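Local coordinates for uncharacterized protein YLR021W (Saccharomyces cerevisiae, PDB 2Z5B) that acts as a chaperone of 20S proteasome assembly, pairing with a partner protein, POC4, to help the proteasome alpha-ring form, at residues Gln7-Lys12 with Asn24-Val29; Met48-Glu53 with Met145-Trp150. One frame throughout, in Å; residues are numbered along the deposited sequence.

How the contacts relate
Both contacts belong to one mixed sheet, their centres 15 Å apart. Contact 1 joins strand 3-9, outermost in this chain, to strand 26-33; contact 2 lies further across, where strand 50-56 meets the end of strand 140-145, with strand 38-44 between the two sites. Along the chain they come in series: contact 1 closes in sequence before contact 2 opens at 48-53, whose partner 145-150 follows only after some ninety residues and two helices. The two touch directly, L27 CD1 lying 3.9 Å from I149 CD1. Each also reaches the chain of Protein YPL144W, so the sheet that they tie together contributes to the heterodimer.

Contact 1 of 2, residues Gln7-Lys12 with Asn24-Val29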
loop_
_atom_site.group_PDB
_atom_site.type_symbol
_atom_site.label_atom_id
_atom_site.label_comp_id
_atom_site.label_asym_id
_atom_site.label_seq_id
_atom_site.Cartn_x
_atom_site.Cartn_y
_atom_site.Cartn_z
ATOM N N GLN B 7 -10.131 11.409 -2.167
ATOM C CA GLN B 7 -10.320 11.359 -3.601
ATOM C C GLN B 7 -10.490 12.778 -4.112
ATOM O O GLN B 7 -11.311 13.553 -3.598
ATOM C CB GLN B 7 -11.543 10.501 -3.962
ATOM C CG GLN B 7 -11.908 10.496 -5.454
ATOM C CD GLN B 7 -10.942 9.702 -6.329
ATOM O OE1 GLN B 7 -10.943 8.469 -6.319
ATOM N NE2 GLN B 7 -10.149 10.412 -7.135
ATOM N N THR B 8 -9.693 13.115 -5.115
ATOM C CA THR B 8 -9.807 14.394 -5.777
ATOM C C THR B 8 -9.359 14.260 -7.226
ATOM O O THR B 8 -9.370 13.156 -7.779
ATOM C CB THR B 8 -9.039 15.513 -5.007
ATOM O OG1 THR B 8 -9.218 16.760 -5.687
ATOM C CG2 THR B 8 -7.555 15.173 -4.889
ATOM N N HIS B 9 -9.003 15.388 -7.837
ATOM C CA HIS B 9 -8.497 15.442 -9.201
ATOM C C HIS B 9 -7.254 16.314 -9.205
ATOM O O HIS B 9 -7.185 17.278 -8.450
ATOM C CB HIS B 9 -9.563 16.031 -10.142
ATOM C CG HIS B 9 -10.799 15.188 -10.250
ATOM N ND1 HIS B 9 -11.775 15.172 -9.277
ATOM C CD2 HIS B 9 -11.208 14.324 -11.208
ATOM C CE1 HIS B 9 -12.735 14.337 -9.633
ATOM N NE2 HIS B 9 -12.414 13.808 -10.801
ATOM N N LEU B 10 -6.256 15.973 -10.015
ATOM C CA LEU B 10 -5.080 16.839 -10.123
ATOM C C LEU B 10 -5.491 18.210 -10.690
ATOM O O LEU B 10 -6.375 18.279 -11.550
ATOM C CB LEU B 10 -3.974 16.189 -10.966
ATOM C CG LEU B 10 -3.093 15.124 -10.311
ATOM C CD1 LEU B 10 -2.079 14.599 -11.314
ATOM C CD2 LEU B 10 -2.379 15.665 -9.079
ATOM N N PRO B 11 -4.888 19.301 -10.175
ATOM C CA PRO B 11 -5.217 20.677 -10.573
ATOM C C PRO B 11 -5.280 20.887 -12.096
ATOM O O PRO B 11 -4.622 20.160 -12.845
ATOM C CB PRO B 11 -4.075 21.493 -9.964
ATOM C CG PRO B 11 -3.680 20.729 -8.767
ATOM C CD PRO B 11 -3.831 19.280 -9.146
ATOM N N LYS B 12 -6.034 21.888 -12.551
ATOM C CA LYS B 12 -6.614 22.914 -11.672
ATOM C C LYS B 12 -8.095 22.702 -11.369
ATOM O O LYS B 12 -8.624 23.282 -10.419
ATOM C CB LYS B 12 -6.365 24.323 -12.242
ATOM C CG LYS B 12 -7.111 24.634 -13.546
ATOM C CD LYS B 12 -6.936 26.092 -13.945
ATOM C CE LYS B 12 -8.106 26.582 -14.791
ATOM N NZ LYS B 12 -9.368 26.689 -13.993
ATOM N N ASN B 24 -9.429 16.516 -16.146
ATOM C CA ASN B 24 -8.735 16.328 -14.877
ATOM C C ASN B 24 -8.676 14.863 -14.451
ATOM O O ASN B 24 -9.699 14.184 -14.350
ATOM C CB ASN B 24 -9.344 17.212 -13.784
ATOM C CG ASN B 24 -8.714 18.608 -13.735
ATOM O OD1 ASN B 24 -8.713 19.257 -12.685
ATOM N ND2 ASN B 24 -8.173 19.069 -14.868
ATOM N N LYS B 25 -7.454 14.384 -14.244
ATOM C CA LYS B 25 -7.188 13.010 -13.836
ATOM C C LYS B 25 -7.538 12.820 -12.359
ATOM O O LYS B 25 -7.245 13.683 -11.538
ATOM C CB LYS B 25 -5.711 12.694 -14.085
ATOM C CG LYS B 25 -5.318 12.596 -15.560
ATOM C CD LYS B 25 -3.838 12.918 -15.782
ATOM C CE LYS B 25 -3.621 14.316 -16.384
ATOM N NZ LYS B 25 -3.899 15.455 -15.440
ATOM N N GLU B 26 -8.162 11.694 -12.022
ATOM C CA GLU B 26 -8.554 11.421 -10.643
ATOM C C GLU B 26 -7.332 11.030 -9.811
ATOM O O GLU B 26 -6.559 10.151 -10.206
ATOM C CB GLU B 26 -9.607 10.305 -10.575
ATOM C CG GLU B 26 -10.947 10.626 -11.256
ATOM C CD GLU B 26 -11.954 9.505 -11.117
ATOM O OE1 GLU B 26 -11.615 8.472 -10.492
ATOM O OE2 GLU B 26 -13.091 9.651 -11.627
ATOM N N LEU B 27 -7.151 11.690 -8.672
ATOM C CA LEU B 27 -6.099 11.299 -7.733
ATOM C C LEU B 27 -6.755 10.662 -6.527
ATOM O O LEU B 27 -7.649 11.254 -5.913
ATOM C CB LEU B 27 -5.214 12.483 -7.308
ATOM C CG LEU B 27 -3.958 12.115 -6.490
ATOM C CD1 LEU B 27 -2.866 11.551 -7.387
ATOM C CD2 LEU B 27 -3.412 13.289 -5.671
ATOM N N TYR B 28 -6.328 9.444 -6.211
ATOM C CA TYR B 28 -6.879 8.696 -5.077
ATOM C C TYR B 28 -5.783 8.259 -4.124
ATOM O O TYR B 28 -4.809 7.611 -4.520
ATOM C CB TYR B 28 -7.686 7.483 -5.538
ATOM C CG TYR B 28 -8.249 6.682 -4.381
ATOM C CD1 TYR B 28 -9.340 7.155 -3.641
ATOM C CD2 TYR B 28 -7.679 5.458 -4.013
ATOM C CE1 TYR B 28 -9.849 6.421 -2.564
ATOM C CE2 TYR B 28 -8.178 4.727 -2.949
ATOM C CZ TYR B 28 -9.254 5.221 -2.228
ATOM O OH TYR B 28 -9.747 4.503 -1.170
ATOM N N VAL B 29 -5.937 8.659 -2.868
ATOM C CA VAL B 29 -4.983 8.307 -1.845
ATOM C C VAL B 29 -5.702 7.456 -0.816
ATOM O O VAL B 29 -6.878 7.710 -0.481
ATOM C CB VAL B 29 -4.341 9.547 -1.236
ATOM C CG1 VAL B 29 -3.324 9.165 -0.227
ATOM C CG2 VAL B 29 -3.654 10.385 -2.351
#
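With CG anti to the backbone N (chi1 174°) and a bend at chi2 (72°), Q7 swings its amide back over the pairing of the two strands and lays it against Y28 and L27. Here the end of strand 3-9 runs antiparallel to the start of strand 26-33, the two short axes 4.3 Å apart. T8 and L27 form the hydrogen-bonded pair: T8 N bonds L27 O at 2.9 Å and L27 N returns the bond to T8 O. Q7 NE2 takes a lone pair of that same T8 O at 2.9 Å, the oxygen lying in the amide's plane, so two donors grip one carbonyl and the amide's turn is fixed. Q7 OE1 lies 3.4 Å from Y28 CD1, amide and ring planes 27° apart.

On the same face H9 and E26 run side by side, imidazole and carboxylate planes nearly perpendicular, with E26 CG 3.5 Å from H9 NE2. E26 OE1 turns to the backbone N of L5 on the chain of Protein YPL144W. T8, on the face it shares with L27, packs on F168 of helix 162-176, as does L10 beyond the strand. There L10 N still bonds K25 O, and L10 CD2 reaches L27 CD2 at 4.3 Å.

Contact 2 of 2, residues Met48-Glu53 with Met145-Trp150; sequences MDSTYE and MSSKIW
D49 OD1 is gripped by two donors from opposite faces of the carboxylate plane: S50 OG at 2.7 Å and, on the syn side, the backbone N of S147 at 2.9 Å. They meet at a classic beta bulge, where strand 50-56 begins beside the end of strand 140-145 and D49 and S50 together face M145. M145 O takes both backbone N-H groups. That of S50 comes in nearly along the C=O axis, while D49 N, 3.0 Å from M145 O, stands above its carbonyl plane. M145 N closes the pairing on S50 O.

The other carboxylate oxygen of D49, OD2, uses its syn lone pair for S147 OG at 2.6 Å, so S147 clasps the acid through both its amide and its hydroxyl. Each side chain folds back to make this possible: D49 CG (chi1 66°) and S147 OG (chi1 60°) both sit between their own backbone N and carbonyl carbon. An alanine at D49 would remove the acceptors of the S147 amide and hydroxyl and of S50 OG, and would probably let the turn after M145 drift from the bulge. That turn has a brace of its own, an ST turn in which S146 OG accepts from K148 N.

M48 CG lies against the backbone of M145, 3.6 Å from M145 N, and the M48 side chain also packs on S42 of the chain of Protein YPL144W. M145 CG lies at the edge of the Y52 ring, 4.4 Å from Y52 CE2. Farther out, M145 SD receives a weak bond from W150 NE1 at 3.7 Å, while I149 CG2 sits over the centre of the indole.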
loop_
_atom_site.group_PDB
_atom_site.type_symbol
_atom_site.label_atom_id
_atom_site.label_comp_id
_atom_site.label_asym_id
_atom_site.label_seq_id
_atom_site.Cartn_x
_atom_site.Cartn_y
_atom_site.Cartn_z
ATOM N N MET B 48 -1.651 2.208 -10.567
ATOM C CA MET B 48 -0.616 2.109 -9.560
ATOM C C MET B 48 0.375 1.074 -10.087
ATOM O O MET B 48 -0.014 -0.068 -10.338
ATOM C CB MET B 48 -1.243 1.622 -8.253
ATOM C CG MET B 48 -0.343 1.615 -7.069
ATOM S SD MET B 48 -1.361 1.643 -5.595
ATOM C CE MET B 48 -1.737 -0.093 -5.346
ATOM N N ASP B 49 1.640 1.463 -10.247
ATOM C CA ASP B 49 2.606 0.620 -10.974
ATOM C C ASP B 49 3.987 0.535 -10.318
ATOM O O ASP B 49 4.863 -0.187 -10.791
ATOM C CB ASP B 49 2.747 1.127 -12.425
ATOM C CG ASP B 49 3.377 2.522 -12.511
ATOM O OD1 ASP B 49 3.823 3.062 -11.478
ATOM O OD2 ASP B 49 3.426 3.088 -13.627
ATOM N N SER B 50 4.184 1.281 -9.238
ATOM C CA SER B 50 5.470 1.304 -8.544
ATOM C C SER B 50 5.279 1.125 -7.050
ATOM O O SER B 50 4.204 1.408 -6.525
ATOM C CB SER B 50 6.200 2.627 -8.825
ATOM O OG SER B 50 6.172 2.943 -10.216
ATOM N N THR B 51 6.303 0.638 -6.364
ATOM C CA THR B 51 6.267 0.522 -4.904
ATOM C C THR B 51 7.653 0.782 -4.341
ATOM O O THR B 51 8.651 0.254 -4.855
ATOM C CB THR B 51 5.736 -0.856 -4.419
ATOM O OG1 THR B 51 4.367 -1.018 -4.809
ATOM C CG2 THR B 51 5.829 -0.987 -2.902
ATOM N N TYR B 52 7.702 1.583 -3.282
ATOM C CA TYR B 52 8.944 1.954 -2.621
ATOM C C TYR B 52 8.830 1.772 -1.129
ATOM O O TYR B 52 7.777 2.026 -0.540
ATOM C CB TYR B 52 9.313 3.415 -2.933
ATOM C CG TYR B 52 9.330 3.698 -4.415
ATOM C CD1 TYR B 52 10.450 3.396 -5.197
ATOM C CD2 TYR B 52 8.203 4.218 -5.046
ATOM C CE1 TYR B 52 10.440 3.626 -6.581
ATOM C CE2 TYR B 52 8.190 4.461 -6.408
ATOM C CZ TYR B 52 9.307 4.171 -7.168
ATOM O OH TYR B 52 9.252 4.424 -8.523
ATOM N N GLU B 53 9.920 1.324 -0.524
ATOM C CA GLU B 53 10.020 1.263 0.914
ATOM C C GLU B 53 10.913 2.406 1.387
ATOM O O GLU B 53 12.064 2.540 0.945
ATOM C CB GLU B 53 10.548 -0.108 1.365
ATOM C CG GLU B 53 10.519 -0.313 2.870
ATOM C CD GLU B 53 10.776 -1.748 3.293
ATOM O OE1 GLU B 53 11.604 -2.450 2.662
ATOM O OE2 GLU B 53 10.144 -2.178 4.280
ATOM N N MET B 145 2.415 3.600 -5.831
ATOM C CA MET B 145 1.905 4.749 -6.566
ATOM C C MET B 145 1.997 4.613 -8.083
ATOM O O MET B 145 2.695 3.734 -8.585
ATOM C CB MET B 145 2.599 6.039 -6.085
ATOM C CG MET B 145 4.124 6.083 -6.247
ATOM S SD MET B 145 4.824 7.596 -5.495
ATOM C CE MET B 145 3.492 8.738 -5.755
ATOM N N SER B 146 1.280 5.482 -8.792
ATOM C CA SER B 146 1.418 5.614 -10.248
ATOM C C SER B 146 2.615 6.506 -10.568
ATOM O O SER B 146 2.653 7.666 -10.153
ATOM C CB SER B 146 0.155 6.231 -10.848
ATOM O OG SER B 146 0.363 6.656 -12.194
ATOM N N SER B 147 3.580 5.963 -11.314
ATOM C CA SER B 147 4.723 6.732 -11.807
ATOM C C SER B 147 4.303 7.870 -12.751
ATOM O O SER B 147 5.070 8.805 -12.996
ATOM C CB SER B 147 5.693 5.801 -12.541
ATOM O OG SER B 147 5.044 5.175 -13.634
ATOM N N LYS B 148 3.088 7.781 -13.282
ATOM C CA LYS B 148 2.580 8.763 -14.246
ATOM C C LYS B 148 2.110 10.077 -13.611
ATOM O O LYS B 148 1.774 11.031 -14.325
ATOM C CB LYS B 148 1.465 8.148 -15.091
ATOM C CG LYS B 148 1.894 6.870 -15.817
ATOM C CD LYS B 148 1.439 6.854 -17.270
ATOM C CE LYS B 148 2.472 7.508 -18.199
ATOM N NZ LYS B 148 3.732 6.704 -18.326
ATOM N N ILE B 149 2.075 10.125 -12.277
ATOM C CA ILE B 149 1.810 11.375 -11.557
ATOM C C ILE B 149 3.001 12.329 -11.706
ATOM O O ILE B 149 2.843 13.550 -11.707
ATOM C CB ILE B 149 1.543 11.140 -10.040
ATOM C CG1 ILE B 149 0.414 10.131 -9.821
ATOM C CG2 ILE B 149 1.192 12.462 -9.335
ATOM C CD1 ILE B 149 0.323 9.614 -8.410
ATOM N N TRP B 150 4.192 11.754 -11.839
ATOM C CA TRP B 150 5.438 12.511 -11.804
ATOM C C TRP B 150 6.090 12.586 -13.180
ATOM O O TRP B 150 5.404 12.498 -14.197
ATOM C CB TRP B 150 6.389 11.867 -10.796
ATOM C CG TRP B 150 5.682 11.530 -9.513
ATOM C CD1 TRP B 150 5.346 10.282 -9.060
ATOM C CD2 TRP B 150 5.184 12.460 -8.540
ATOM N NE1 TRP B 150 4.694 10.381 -7.857
ATOM C CE2 TRP B 150 4.577 11.703 -7.514
ATOM C CE3 TRP B 150 5.208 13.857 -8.430
ATOM C CZ2 TRP B 150 3.991 12.294 -6.395
ATOM C CZ3 TRP B 150 4.623 14.446 -7.316
ATOM C CH2 TRP B 150 4.023 13.662 -6.311
#